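Local coordinates for 3-oxoacyl-[acyl-carrier-protein] synthase 3 (Micrococcus luteus NCTC 2665, PDB 4EWP) that probably catalyses the first condensation of fatty acid synthesis, in which the acetyl group of acetyl-CoA is extended by two carbons from malonyl-ACP, at residues 14-19 with 173-178; 125-130 with 343-348. One frame throughout, in Å; residues are numbered along the deposited sequence.

How the contacts relate
The two contacts, both largely buried, have their centres about 11 Å apart in a thiolase fold, and their segments alternate along the chain: 14-19, 125-130, 173-178, 343-348. Contact 1 pairs two strands at the edge of the N-terminal five-stranded sheet; contact 2, nearer the middle of the chain, sets helix 125-138, which packs on one face of that sheet, against strand 341-348 of the C-terminal sheet. They meet where V175 CG2 packs on Y126 OH at 3.7 Å and I16 CD1 on V347 CG1 at 3.9 Å. Sheet, helix and second sheet thus form consecutive layers, and the helix that follows the predicted active-site C123 is held between the two halves.

Contact 1 (14-19 with 173-178); sequences SRIVAV and GAVIVA
A beta bulge interrupts the antiparallel pairing of strands 13-22 and 170-180 in the N-terminal sheet of the thiolase fold: I16 faces V177 and V19 faces V175, which leaves both V17 and A18 opposite I176. V17 N donates to I176 O at 2.8 Å, and I176 N reaches A18 O at 3.2 Å. Nearer the end of the pair, A178 N binds R15 O at 2.7 Å. The branches of V17 part over the neighbouring strand, CG1 meeting A178 CB at 3.8 Å and CG2 lying 3.9 Å from I176 CG2. Toward helix 125-138, I16 and V175 cross at about a right angle, CG2 on CG2 at 3.7 Å; I16 CG2, anti to the backbone N, is the branch turned onto V175. V175 sits well off a staggered rotamer (chi1 124°), with its CG2 also 4.1 Å from V19 CB. An alanine in place of V175 would probably leave I16 CG2 and V19 without their shared neighbour and open a gap beneath the helix. On the other face, I176 packs against A73 and L74 of helix 62-76. The I16-V177 and V19-V175 pairs thus set the one-residue offset and backbone bonds continue on either side of it, while I16, V175, V177 and V19 give the face toward helix 125-138 an aliphatic surface and I176 does so toward helix 62-76.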
loop_
_atom_site.group_PDB
_atom_site.type_symbol
_atom_site.label_atom_id
_atom_site.label_comp_id
_atom_site.label_asym_id
_atom_site.label_seq_id
_atom_site.Cartn_x
_atom_site.Cartn_y
_atom_site.Cartn_z
ATOM N N SER A 14 16.957 11.850 -10.203
ATOM C CA SER A 14 16.174 10.730 -10.715
ATOM C C SER A 14 15.457 11.153 -11.983
ATOM O O SER A 14 15.417 12.340 -12.312
ATOM C CB SER A 14 15.116 10.353 -9.689
ATOM O OG SER A 14 14.294 11.482 -9.440
ATOM N N ARG A 15 14.847 10.199 -12.681
ATOM C CA ARG A 15 14.151 10.537 -13.919
ATOM C C ARG A 15 13.290 9.384 -14.396
ATOM O O ARG A 15 13.621 8.217 -14.181
ATOM C CB ARG A 15 15.157 10.985 -14.992
ATOM C CG ARG A 15 15.144 10.228 -16.311
ATOM C CD ARG A 15 16.149 10.858 -17.300
ATOM N NE ARG A 15 16.177 10.174 -18.598
ATOM C CZ ARG A 15 17.140 9.339 -19.000
ATOM N NH1 ARG A 15 18.176 9.082 -18.206
ATOM N NH2 ARG A 15 17.069 8.763 -20.201
ATOM N N ILE A 16 12.167 9.724 -15.015
ATOM C CA ILE A 16 11.289 8.725 -15.610
ATOM C C ILE A 16 11.894 8.363 -16.953
ATOM O O ILE A 16 12.018 9.222 -17.829
ATOM C CB ILE A 16 9.856 9.280 -15.797
ATOM C CG1 ILE A 16 9.207 9.540 -14.428
ATOM C CG2 ILE A 16 9.009 8.335 -16.660
ATOM C CD1 ILE A 16 7.864 10.257 -14.472
ATOM N N VAL A 17 12.300 7.107 -17.124
ATOM C CA VAL A 17 12.997 6.734 -18.355
ATOM C C VAL A 17 12.120 6.011 -19.373
ATOM O O VAL A 17 12.595 5.667 -20.464
ATOM C CB VAL A 17 14.264 5.906 -18.077
ATOM C CG1 VAL A 17 15.256 6.743 -17.305
ATOM C CG2 VAL A 17 13.920 4.619 -17.314
ATOM N N ALA A 18 10.848 5.795 -19.029
ATOM C CA ALA A 18 9.925 5.147 -19.959
ATOM C C ALA A 18 8.522 5.103 -19.408
ATOM O O ALA A 18 8.315 5.214 -18.191
ATOM C CB ALA A 18 10.391 3.748 -20.288
ATOM N N VAL A 19 7.557 4.951 -20.310
ATOM C CA VAL A 19 6.169 4.774 -19.911
ATOM C C VAL A 19 5.523 3.645 -20.713
ATOM O O VAL A 19 5.805 3.463 -21.899
ATOM C CB VAL A 19 5.359 6.090 -20.030
ATOM C CG1 VAL A 19 5.462 6.672 -21.433
ATOM C CG2 VAL A 19 3.902 5.863 -19.617
ATOM N N GLY A 173 -1.162 1.705 -16.266
ATOM C CA GLY A 173 -0.172 2.600 -16.825
ATOM C C GLY A 173 1.080 2.450 -15.999
ATOM O O GLY A 173 1.014 2.440 -14.769
ATOM N N ALA A 174 2.224 2.328 -16.655
ATOM C CA ALA A 174 3.452 2.031 -15.919
ATOM C C ALA A 174 4.587 2.977 -16.249
ATOM O O ALA A 174 4.742 3.409 -17.373
ATOM C CB ALA A 174 3.888 0.582 -16.147
ATOM N N VAL A 175 5.408 3.261 -15.257
ATOM C CA VAL A 175 6.525 4.161 -15.445
ATOM C C VAL A 175 7.767 3.545 -14.783
ATOM O O VAL A 175 7.657 2.798 -13.801
ATOM C CB VAL A 175 6.132 5.524 -14.854
ATOM C CG1 VAL A 175 7.113 6.007 -13.811
ATOM C CG2 VAL A 175 5.817 6.542 -15.972
ATOM N N ILE A 176 8.941 3.808 -15.345
ATOM C CA ILE A 176 10.177 3.387 -14.691
ATOM C C ILE A 176 11.025 4.580 -14.250
ATOM O O ILE A 176 11.403 5.429 -15.054
ATOM C CB ILE A 176 11.021 2.427 -15.564
ATOM C CG1 ILE A 176 10.228 1.144 -15.859
ATOM C CG2 ILE A 176 12.323 2.079 -14.833
ATOM C CD1 ILE A 176 10.921 0.232 -16.844
ATOM N N VAL A 177 11.315 4.648 -12.958
ATOM C CA VAL A 177 12.092 5.753 -12.433
ATOM C C VAL A 177 13.523 5.294 -12.205
ATOM O O VAL A 177 13.760 4.281 -11.537
ATOM C CB VAL A 177 11.499 6.249 -11.114
ATOM C CG1 VAL A 177 12.338 7.408 -10.555
ATOM C CG2 VAL A 177 10.039 6.650 -11.316
ATOM N N ALA A 178 14.478 6.036 -12.747
ATOM C CA ALA A 178 15.868 5.627 -12.656
ATOM C C ALA A 178 16.795 6.710 -12.094
ATOM O O ALA A 178 16.539 7.921 -12.228
ATOM C CB ALA A 178 16.373 5.168 -14.029
#

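Contact 2 (125-130 with 343-348); sequences GYCYGV and GAQVVR
Segments 125-130 and 343-348 run at 58° to each other, their axes 7.1 Å apart at closest approach, and C127 and G343 form the nearest backbone pair, CA to CA 5.1 Å. C127 points at the strand, and its CB lies 3.3 Å from G343 O. The absence of a side chain at G343 permits this approach, since a CB there would be tight against C127 CB. Two residues on, Q345 reaches back to the helix. Its chain is bent at chi2 (96°), which swings the amide toward C127, and NE2 donates to C127 O at 2.9 Å with an N-H...O angle of 158°. The acceptor lies in the amide plane, whereas the donor stands somewhat out of the plane of the C127 carbonyl. NE2 also bonds S188 OG and OE1 accepts from Q333 NE2, so both ends of this buried amide are gripped and its rotation is fixed. In the thiolase fold this helix belongs to the central layer between the two sheets; here a residue of the C-terminal half binds a carbonyl of the N-terminal half, and the C127 side chain lies about 7 Å from that of the predicted active-site H275. V130 crosses Q345 obliquely, its CG1 3.8 Å from Q345 CD. The other branch, V130 CG2, sits 3.6 Å above the ring plane of Y126, offset toward the rim, and Y126 OH bonds Q333 OE1, which ties this side of the helix to strand 330-337 as well. Y128 comes to the strand with its ring edge, CE1 4.5 Å from G343 N, while its OH bonds G191 O of the same chain and A116 N of the second subunit.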
loop_
_atom_site.group_PDB
_atom_site.type_symbol
_atom_site.label_atom_id
_atom_site.label_comp_id
_atom_site.label_asym_id
_atom_site.label_seq_id
_atom_site.Cartn_x
_atom_site.Cartn_y
_atom_site.Cartn_z
ATOM N N GLY A 125 -2.732 7.587 -6.547
ATOM C CA GLY A 125 -1.816 6.473 -6.334
ATOM C C GLY A 125 -0.561 6.459 -7.198
ATOM O O GLY A 125 0.528 6.096 -6.730
ATOM N N TYR A 126 -0.692 6.828 -8.464
ATOM C CA TYR A 126 0.481 6.878 -9.325
ATOM C C TYR A 126 1.436 7.993 -8.898
ATOM O O TYR A 126 2.644 7.781 -8.846
ATOM C CB TYR A 126 0.077 7.027 -10.779
ATOM C CG TYR A 126 1.150 7.612 -11.661
ATOM C CD1 TYR A 126 1.198 8.973 -11.900
ATOM C CD2 TYR A 126 2.100 6.801 -12.263
ATOM C CE1 TYR A 126 2.158 9.523 -12.711
ATOM C CE2 TYR A 126 3.069 7.335 -13.082
ATOM C CZ TYR A 126 3.084 8.704 -13.309
ATOM O OH TYR A 126 4.047 9.271 -14.107
ATOM N N CYS A 127 0.906 9.168 -8.564
ATOM C CA CYS A 127 1.756 10.272 -8.089
ATOM C C CYS A 127 2.403 9.975 -6.729
ATOM O O CYS A 127 3.518 10.431 -6.461
ATOM C CB CYS A 127 0.984 11.598 -8.047
ATOM S SG CYS A 127 0.713 12.317 -9.700
ATOM N N TYR A 128 1.705 9.222 -5.875
ATOM C CA TYR A 128 2.281 8.739 -4.611
ATOM C C TYR A 128 3.393 7.748 -4.951
ATOM O O TYR A 128 4.453 7.763 -4.342
ATOM C CB TYR A 128 1.217 8.050 -3.720
ATOM C CG TYR A 128 0.580 8.934 -2.663
ATOM C CD1 TYR A 128 -0.181 10.058 -3.019
ATOM C CD2 TYR A 128 0.718 8.639 -1.305
ATOM C CE1 TYR A 128 -0.776 10.878 -2.044
ATOM C CE2 TYR A 128 0.138 9.452 -0.322
ATOM C CZ TYR A 128 -0.608 10.562 -0.691
ATOM O OH TYR A 128 -1.179 11.353 0.285
ATOM N N GLY A 129 3.140 6.889 -5.940
ATOM C CA GLY A 129 4.136 5.930 -6.391
ATOM C C GLY A 129 5.392 6.637 -6.874
ATOM O O GLY A 129 6.505 6.225 -6.574
ATOM N N VAL A 130 5.216 7.725 -7.617
ATOM C CA VAL A 130 6.358 8.439 -8.170
ATOM C C VAL A 130 7.145 9.116 -7.049
ATOM O O VAL A 130 8.367 9.097 -7.061
ATOM C CB VAL A 130 5.923 9.441 -9.268
ATOM C CG1 VAL A 130 7.058 10.403 -9.628
ATOM C CG2 VAL A 130 5.436 8.672 -10.515
ATOM N N GLY A 343 -1.277 14.156 -5.067
ATOM C CA GLY A 343 0.157 14.198 -5.295
ATOM C C GLY A 343 0.473 14.855 -6.633
ATOM O O GLY A 343 -0.268 14.667 -7.612
ATOM N N ALA A 344 1.558 15.633 -6.674
ATOM C CA ALA A 344 1.965 16.316 -7.895
ATOM C C ALA A 344 3.480 16.435 -8.043
ATOM O O ALA A 344 4.199 16.581 -7.049
ATOM C CB ALA A 344 1.328 17.716 -7.964
ATOM N N GLN A 345 3.940 16.413 -9.294
ATOM C CA GLN A 345 5.344 16.637 -9.641
ATOM C C GLN A 345 5.450 17.282 -11.008
ATOM O O GLN A 345 4.575 17.114 -11.860
ATOM C CB GLN A 345 6.120 15.314 -9.720
ATOM C CG GLN A 345 6.169 14.520 -8.463
ATOM C CD GLN A 345 5.104 13.443 -8.407
ATOM O OE1 GLN A 345 4.363 13.214 -9.368
ATOM N NE2 GLN A 345 5.028 12.767 -7.273
ATOM N N VAL A 346 6.544 17.987 -11.240
ATOM C CA VAL A 346 6.924 18.306 -12.606
ATOM C C VAL A 346 7.951 17.262 -13.049
ATOM O O VAL A 346 8.899 16.935 -12.312
ATOM C CB VAL A 346 7.472 19.728 -12.732
ATOM C CG1 VAL A 346 8.032 19.959 -14.126
ATOM C CG2 VAL A 346 6.357 20.750 -12.405
ATOM N N VAL A 347 7.734 16.691 -14.224
ATOM C CA VAL A 347 8.621 15.644 -14.697
ATOM C C VAL A 347 9.101 15.925 -16.111
ATOM O O VAL A 347 8.374 16.484 -16.916
ATOM C CB VAL A 347 7.964 14.246 -14.650
ATOM C CG1 VAL A 347 7.552 13.884 -13.214
ATOM C CG2 VAL A 347 6.783 14.161 -15.611
ATOM N N ARG A 348 10.347 15.552 -16.386
ATOM C CA ARG A 348 10.886 15.560 -17.737
ATOM C C ARG A 348 10.392 14.308 -18.460
ATOM O O ARG A 348 10.709 13.189 -18.058
ATOM C CB ARG A 348 12.406 15.563 -17.664
ATOM C CG ARG A 348 13.096 15.791 -18.990
ATOM C CD ARG A 348 14.288 16.707 -18.815
ATOM N NE ARG A 348 13.971 18.047 -19.298
ATOM C CZ ARG A 348 14.221 19.169 -18.629
ATOM N NH1 ARG A 348 14.801 19.119 -17.433
ATOM N NH2 ARG A 348 13.887 20.341 -19.159
#